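Local coordinates for histone-lysine N-methyltransferase SETMAR (Homo sapiens, PDB 3BO5), which dimethylates a lysine of histone H3 through its SET methyltransferase domain, fused in full length to a transposase-derived DNA-binding region, and acts in double-strand break repair, at residues Ala156-Gly161 / Pro199-Asn204. The protein carries 2 engineered substitutions. Residues are numbered along the deposited sequence; the frame is centred on the assembly and turned at random.
Sequences AGEVLG and PTYIGN
Ala156 and Asn204 are joined by two hydrogen bonds, one between main chains and one to a side chain, where the middle of strand 151-160 meets the turn that follows strand 193-199; next to them Gly157 and Gly203 come within 3.9 Å, CA to CA. The backbone N of Asn204 donates to Ala156 O over 3.0 Å. In return Ala156 N gives a fairly straight bond (161°) of the same length to Asn204 OD1, reaching the amide oxygen from above the carbonyl plane. A chi1 of 84°, with CG between backbone N and carbonyl carbon, swings the amide back over Ala156, whose CB lies 3.7 Å from Asn204 CG. Asn204 ND2 bonds Glu154 O, so both ends of the amide are held by the same strand; an alanine here would probably leave Ala156 N and Glu154 O without these mates and open a gap beside the Ala156 methyl. The lack of a side chain on Gly157 permits the close approach: one there would run into Pro199 CA and Ile202 O, the latter only 3.2 Å from Gly157 CA. Farther along, the extended Glu158 crosses Ile202 at about a right angle, its CG 4.1 Å from Ile202 CB. Glu158 OE1 lies at the edge of the Tyr201 ring, 3.8 Å from CD2, the carboxylate turned 62° from the ring. A water donates to Glu158 OE1 at 2.6 Å and accepts from Tyr201 N, linking Glu158 to the backbone at the corner, while OE1 also forms a salt bridge with Arg168 of helix 162-169. Pro199 packs on Tyr179, which binds S-adenosyl-L-methionine, and lies about 8 Å from the bound S-adenosyl-L-homocysteine. Strand 45-46 pairs with strand 151-160, and its Val45 touches both Glu158 and Ile202.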
ATOM      1  N   ALA A 156      -3.919   1.194   3.025  1.00 10.17           N
ATOM      2  CA  ALA A 156      -5.103   0.533   3.673  1.00 11.12           C
ATOM      3  C   ALA A 156      -6.191   1.572   4.006  1.00 11.78           C
ATOM      4  O   ALA A 156      -5.896   2.655   4.367  1.00 11.72           O
ATOM      5  CB  ALA A 156      -4.663  -0.190   5.000  1.00 12.26           C
ATOM      6  N   GLY A 157      -7.453   1.188   3.831  1.00 10.94           N
ATOM      7  CA  GLY A 157      -8.546   2.102   4.180  1.00 12.18           C
ATOM      8  C   GLY A 157      -9.839   1.419   3.915  1.00 12.69           C
ATOM      9  O   GLY A 157      -9.949   0.221   4.098  1.00 13.18           O
ATOM     10  N   GLU A 158     -10.893   2.211   3.680  1.00 11.91           N
ATOM     11  CA  GLU A 158     -12.172   1.555   3.428  1.00 11.89           C
ATOM     12  C   GLU A 158     -12.139   0.840   2.098  1.00 13.09           C
ATOM     13  O   GLU A 158     -11.679   1.412   1.084  1.00 13.94           O
ATOM     14  CB  GLU A 158     -13.261   2.627   3.281  1.00 13.01           C
ATOM     15  CG  GLU A 158     -13.574   3.362   4.552  1.00 12.29           C
ATOM     16  CD  GLU A 158     -14.654   4.380   4.337  1.00 16.46           C
ATOM     17  OE1 GLU A 158     -14.338   5.536   4.086  1.00 13.07           O
ATOM     18  OE2 GLU A 158     -15.816   3.939   4.344  1.00 21.43           O
ATOM     19  N   VAL A 159     -12.673  -0.363   2.099  1.00 12.16           N
ATOM     20  CA  VAL A 159     -12.811  -1.149   0.854  1.00 12.45           C
ATOM     21  C   VAL A 159     -14.205  -0.860   0.326  1.00 14.84           C
ATOM     22  O   VAL A 159     -15.191  -1.034   1.054  1.00 14.76           O
ATOM     23  CB  VAL A 159     -12.649  -2.633   1.151  1.00 13.35           C
ATOM     24  CG1 VAL A 159     -12.878  -3.488  -0.075  1.00 14.43           C
ATOM     25  CG2 VAL A 159     -11.173  -2.838   1.640  1.00 14.25           C
ATOM     26  N   LEU A 160     -14.292  -0.349  -0.895  1.00 13.01           N
ATOM     27  CA  LEU A 160     -15.553   0.247  -1.394  1.00 14.12           C
ATOM     28  C   LEU A 160     -16.016  -0.555  -2.581  1.00 13.60           C
ATOM     29  O   LEU A 160     -15.275  -1.199  -3.314  1.00 13.89           O
ATOM     30  CB  LEU A 160     -15.292   1.649  -1.915  1.00 13.94           C
ATOM     31  CG  LEU A 160     -14.790   2.676  -0.939  1.00 12.64           C
ATOM     32  CD1 LEU A 160     -14.637   4.073  -1.590  1.00 17.01           C
ATOM     33  CD2 LEU A 160     -15.692   2.738   0.266  1.00 17.29           C
ATOM     34  N   GLY A 161     -17.318  -0.473  -2.825  1.00 13.02           N
ATOM     35  CA  GLY A 161     -17.784  -0.919  -4.112  1.00 14.54           C
ATOM     36  C   GLY A 161     -17.687   0.152  -5.200  1.00 13.06           C
ATOM     37  O   GLY A 161     -17.539   1.361  -4.933  1.00 13.08           O
ATOM     38  N   PRO A 199      -8.489   5.490   1.623  1.00 12.37           N
ATOM     39  CA  PRO A 199      -8.068   5.878   2.955  1.00 12.33           C
ATOM     40  C   PRO A 199      -8.347   7.351   3.261  1.00 12.73           C
ATOM     41  O   PRO A 199      -7.768   7.927   4.193  1.00 12.40           O
ATOM     42  CB  PRO A 199      -6.531   5.633   2.915  1.00 11.90           C
ATOM     43  CG  PRO A 199      -6.192   6.048   1.535  1.00 10.48           C
ATOM     44  CD  PRO A 199      -7.377   5.567   0.660  1.00 12.07           C
ATOM     45  N   THR A 200      -9.295   7.972   2.523  1.00 11.23           N
ATOM     46  CA  THR A 200      -9.551   9.409   2.689  1.00 12.41           C
ATOM     47  C   THR A 200     -10.008   9.740   4.094  1.00 13.03           C
ATOM     48  O   THR A 200      -9.504  10.675   4.716  1.00 13.20           O
ATOM     49  CB  THR A 200     -10.658   9.905   1.794  1.00 12.55           C
ATOM     50  OG1 THR A 200     -10.241   9.702   0.431  1.00 12.88           O
ATOM     51  CG2 THR A 200     -10.921  11.376   1.997  1.00 16.03           C
ATOM     52  N   TYR A 201     -10.997   8.987   4.583  1.00 11.95           N
ATOM     53  CA  TYR A 201     -11.558   9.257   5.953  1.00 12.84           C
ATOM     54  C   TYR A 201     -11.064   8.317   7.009  1.00 12.64           C
ATOM     55  O   TYR A 201     -10.870   8.712   8.169  1.00 14.08           O
ATOM     56  CB  TYR A 201     -13.094   9.095   5.879  1.00 14.02           C
ATOM     57  CG  TYR A 201     -13.677   9.957   4.771  1.00 12.57           C
ATOM     58  CD1 TYR A 201     -13.628  11.328   4.855  1.00 15.60           C
ATOM     59  CD2 TYR A 201     -14.215   9.351   3.617  1.00 15.84           C
ATOM     60  CE1 TYR A 201     -14.145  12.110   3.827  1.00 18.19           C
ATOM     61  CE2 TYR A 201     -14.748  10.116   2.605  1.00 15.94           C
ATOM     62  CZ  TYR A 201     -14.670  11.516   2.714  1.00 16.65           C
ATOM     63  OH  TYR A 201     -15.142  12.358   1.695  1.00 21.29           O
ATOM     64  N   ILE A 202     -10.915   7.036   6.614  1.00 11.95           N
ATOM     65  CA  ILE A 202     -10.435   5.994   7.533  1.00 12.30           C
ATOM     66  C   ILE A 202      -9.297   5.317   6.783  1.00 12.30           C
ATOM     67  O   ILE A 202      -9.518   4.763   5.699  1.00 12.19           O
ATOM     68  CB  ILE A 202     -11.563   4.977   7.769  1.00 14.74           C
ATOM     69  CG1 ILE A 202     -12.829   5.735   8.274  1.00 14.64           C
ATOM     70  CG2 ILE A 202     -11.055   3.955   8.779  1.00 15.93           C
ATOM     71  CD1 ILE A 202     -13.970   4.853   8.391  1.00 16.02           C
ATOM     72  N   GLY A 203      -8.064   5.430   7.291  1.00 14.08           N
ATOM     73  CA  GLY A 203      -6.968   4.863   6.465  1.00 13.21           C
ATOM     74  C   GLY A 203      -5.716   4.789   7.276  1.00 14.39           C
ATOM     75  O   GLY A 203      -5.686   5.245   8.409  1.00 13.70           O
ATOM     76  N   ASN A 204      -4.709   4.187   6.666  1.00 10.64           N
ATOM     77  CA  ASN A 204      -3.434   4.012   7.343  1.00 12.16           C
ATOM     78  C   ASN A 204      -2.446   5.056   6.824  1.00 11.45           C
ATOM     79  O   ASN A 204      -2.794   5.970   6.113  1.00 12.71           O
ATOM     80  CB  ASN A 204      -2.914   2.612   7.199  1.00 11.96           C
ATOM     81  CG  ASN A 204      -2.176   2.428   5.896  1.00 11.96           C
ATOM     82  OD1 ASN A 204      -2.518   3.073   4.855  1.00 13.39           O
ATOM     83  ND2 ASN A 204      -1.172   1.526   5.908  1.00 12.16           N
TER
HETATM   84  O   HOH W   1     -11.919   6.435   3.990  1.00 14.69           O